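4-hydroxy-tetrahydrodipicolinate synthase (Aquifex aeolicus, PDB 2EHH) probably catalyses the condensation of pyruvate with aspartate semialdehyde to 4-hydroxy-tetrahydrodipicolinate, a step of lysine biosynthesis. Local coordinates at residues N25-E28 and F29-N33. Numbering follows the deposited sequence.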
ATOM      1  N   ASN A  25     -31.261  27.504  -1.318  1.00 22.00           N
ATOM      2  CA  ASN A  25     -30.653  28.271  -2.397  1.00 22.98           C
ATOM      3  C   ASN A  25     -29.658  27.427  -3.189  1.00 21.92           C
ATOM      4  O   ASN A  25     -29.473  27.624  -4.389  1.00 19.78           O
ATOM      5  CB  ASN A  25     -29.974  29.517  -1.836  1.00 26.16           C
ATOM      6  CG  ASN A  25     -30.979  30.561  -1.375  1.00 30.61           C
ATOM      7  OD1 ASN A  25     -31.766  30.320  -0.463  1.00 34.29           O
ATOM      8  ND2 ASN A  25     -30.963  31.720  -2.016  1.00 34.21           N
ATOM      9  N   LEU A  26     -29.026  26.483  -2.504  1.00 20.03           N
ATOM     10  CA  LEU A  26     -28.066  25.584  -3.131  1.00 20.14           C
ATOM     11  C   LEU A  26     -28.838  24.724  -4.138  1.00 20.59           C
ATOM     12  O   LEU A  26     -28.369  24.463  -5.248  1.00 19.79           O
ATOM     13  CB  LEU A  26     -27.424  24.703  -2.056  1.00 20.75           C
ATOM     14  CG  LEU A  26     -25.902  24.650  -1.891  1.00 24.01           C
ATOM     15  CD1 LEU A  26     -25.273  26.019  -2.106  1.00 21.61           C
ATOM     16  CD2 LEU A  26     -25.590  24.107  -0.492  1.00 22.66           C
ATOM     17  N   ILE A  27     -30.034  24.293  -3.748  1.00 18.39           N
ATOM     18  CA  ILE A  27     -30.857  23.476  -4.628  1.00 19.76           C
ATOM     19  C   ILE A  27     -31.259  24.254  -5.882  1.00 19.94           C
ATOM     20  O   ILE A  27     -31.177  23.733  -6.991  1.00 20.88           O
ATOM     21  CB  ILE A  27     -32.110  22.966  -3.887  1.00 19.74           C
ATOM     22  CG1 ILE A  27     -31.678  21.980  -2.796  1.00 20.61           C
ATOM     23  CG2 ILE A  27     -33.068  22.294  -4.864  1.00 19.51           C
ATOM     24  CD1 ILE A  27     -32.818  21.390  -1.986  1.00 20.51           C
ATOM     25  N   GLU A  28     -31.685  25.500  -5.703  1.00 20.23           N
ATOM     26  CA  GLU A  28     -32.079  26.338  -6.834  1.00 20.56           C
ATOM     27  C   GLU A  28     -30.866  26.580  -7.726  1.00 20.12           C
ATOM     28  O   GLU A  28     -30.971  26.613  -8.952  1.00 19.70           O
ATOM     29  CB  GLU A  28     -32.629  27.675  -6.327  1.00 20.91           C
ATOM     30  CG  GLU A  28     -33.845  27.524  -5.429  1.00 22.15           C
ATOM     31  CD  GLU A  28     -35.042  26.941  -6.159  1.00 22.33           C
ATOM     32  OE1 GLU A  28     -35.903  26.335  -5.490  1.00 24.55           O
ATOM     33  OE2 GLU A  28     -35.128  27.093  -7.397  1.00 19.51           O
ATOM     34  N   PHE A  29     -29.710  26.756  -7.095  1.00 20.16           N
ATOM     35  CA  PHE A  29     -28.458  26.979  -7.810  1.00 19.28           C
ATOM     36  C   PHE A  29     -28.250  25.864  -8.833  1.00 18.96           C
ATOM     37  O   PHE A  29     -27.924  26.120  -9.996  1.00 18.98           O
ATOM     38  CB  PHE A  29     -27.298  27.004  -6.807  1.00 20.72           C
ATOM     39  CG  PHE A  29     -25.935  27.141  -7.431  1.00 21.66           C
ATOM     40  CD1 PHE A  29     -25.595  28.270  -8.173  1.00 22.23           C
ATOM     41  CD2 PHE A  29     -24.970  26.155  -7.237  1.00 20.80           C
ATOM     42  CE1 PHE A  29     -24.313  28.415  -8.706  1.00 22.99           C
ATOM     43  CE2 PHE A  29     -23.687  26.291  -7.764  1.00 21.10           C
ATOM     44  CZ  PHE A  29     -23.356  27.422  -8.499  1.00 22.26           C
ATOM     45  N   HIS A  30     -28.450  24.622  -8.407  1.00 18.35           N
ATOM     46  CA  HIS A  30     -28.255  23.499  -9.313  1.00 18.92           C
ATOM     47  C   HIS A  30     -29.366  23.320 -10.331  1.00 20.58           C
ATOM     48  O   HIS A  30     -29.120  22.851 -11.440  1.00 19.39           O
ATOM     49  CB  HIS A  30     -28.025  22.213  -8.522  1.00 18.51           C
ATOM     50  CG  HIS A  30     -26.656  22.143  -7.925  1.00 17.20           C
ATOM     51  ND1 HIS A  30     -26.395  22.497  -6.620  1.00 18.00           N
ATOM     52  CD2 HIS A  30     -25.454  21.894  -8.496  1.00 15.16           C
ATOM     53  CE1 HIS A  30     -25.089  22.474  -6.414  1.00 15.67           C
ATOM     54  NE2 HIS A  30     -24.496  22.113  -7.536  1.00 18.08           N
ATOM     55  N   VAL A  31     -30.585  23.699  -9.965  1.00 21.38           N
ATOM     56  CA  VAL A  31     -31.691  23.584 -10.904  1.00 20.96           C
ATOM     57  C   VAL A  31     -31.426  24.492 -12.107  1.00 22.07           C
ATOM     58  O   VAL A  31     -31.593  24.081 -13.251  1.00 21.11           O
ATOM     59  CB  VAL A  31     -33.043  23.986 -10.255  1.00 20.79           C
ATOM     60  CG1 VAL A  31     -34.122  24.113 -11.330  1.00 22.99           C
ATOM     61  CG2 VAL A  31     -33.459  22.942  -9.233  1.00 21.67           C
ATOM     62  N   ASP A  32     -30.998  25.724 -11.864  1.00 23.88           N
ATOM     63  CA  ASP A  32     -30.762  26.613 -12.991  1.00 27.46           C
ATOM     64  C   ASP A  32     -29.360  26.569 -13.589  1.00 27.04           C
ATOM     65  O   ASP A  32     -29.019  27.397 -14.427  1.00 27.53           O
ATOM     66  CB  ASP A  32     -31.157  28.052 -12.629  1.00 31.20           C
ATOM     67  CG  ASP A  32     -30.452  28.567 -11.397  1.00 34.96           C
ATOM     68  OD1 ASP A  32     -30.987  29.508 -10.764  1.00 34.27           O
ATOM     69  OD2 ASP A  32     -29.368  28.043 -11.068  1.00 38.01           O
ATOM     70  N   ASN A  33     -28.551  25.597 -13.178  1.00 26.13           N
ATOM     71  CA  ASN A  33     -27.211  25.475 -13.736  1.00 26.73           C
ATOM     72  C   ASN A  33     -26.973  24.155 -14.462  1.00 27.25           C
ATOM     73  O   ASN A  33     -25.830  23.779 -14.723  1.00 28.67           O
ATOM     74  CB  ASN A  33     -26.150  25.694 -12.657  1.00 26.37           C
ATOM     75  CG  ASN A  33     -25.835  27.161 -12.452  1.00 28.43           C
ATOM     76  OD1 ASN A  33     -25.380  27.842 -13.374  1.00 26.69           O
ATOM     77  ND2 ASN A  33     -26.084  27.659 -11.248  1.00 28.07           N
TER
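Four successive i to i+4 backbone bonds, from the amides of Phe29, His30, Val31 and Asp32 to the carbonyls of Asn25, Leu26, Ile27 and Glu28, carry the helix to its C-terminal end. His30 adds a side-chain bond: its CG lies anti to the carbonyl carbon (chi1 -75°), which turns the ring back along the helix and places ND1 3.1 Å from Leu26 O. This N-H arrives above the carbonyl plane, from the face opposite the backbone N-H of His30, so two donors grip one oxygen. Imidazole suits this buried place because its far nitrogen, NE2, can also bond weakly to Asn207 O, while Phe29 CD2 sits 3.8 Å above the plane of the His30 ring, offset toward its rim. A leucine in its place would probably cost Leu26 O its second donor, and with it the weak link to Asn207. Branched Ile27 and Val31 pack loosely, CG2 to CG2 4.4 Å. Glu28, bent at chi2, reaches Arg69 with OE1 in a salt bridge. Asn33 ND2 donates to Phe29 O at 2.7 Å, its short side chain placing the amide on a last-turn carbonyl. This bond tethers the residue to helix 20-31, which comes after barrel strand 4-8 and a small antiparallel hairpin, and packs outside the TIM barrel.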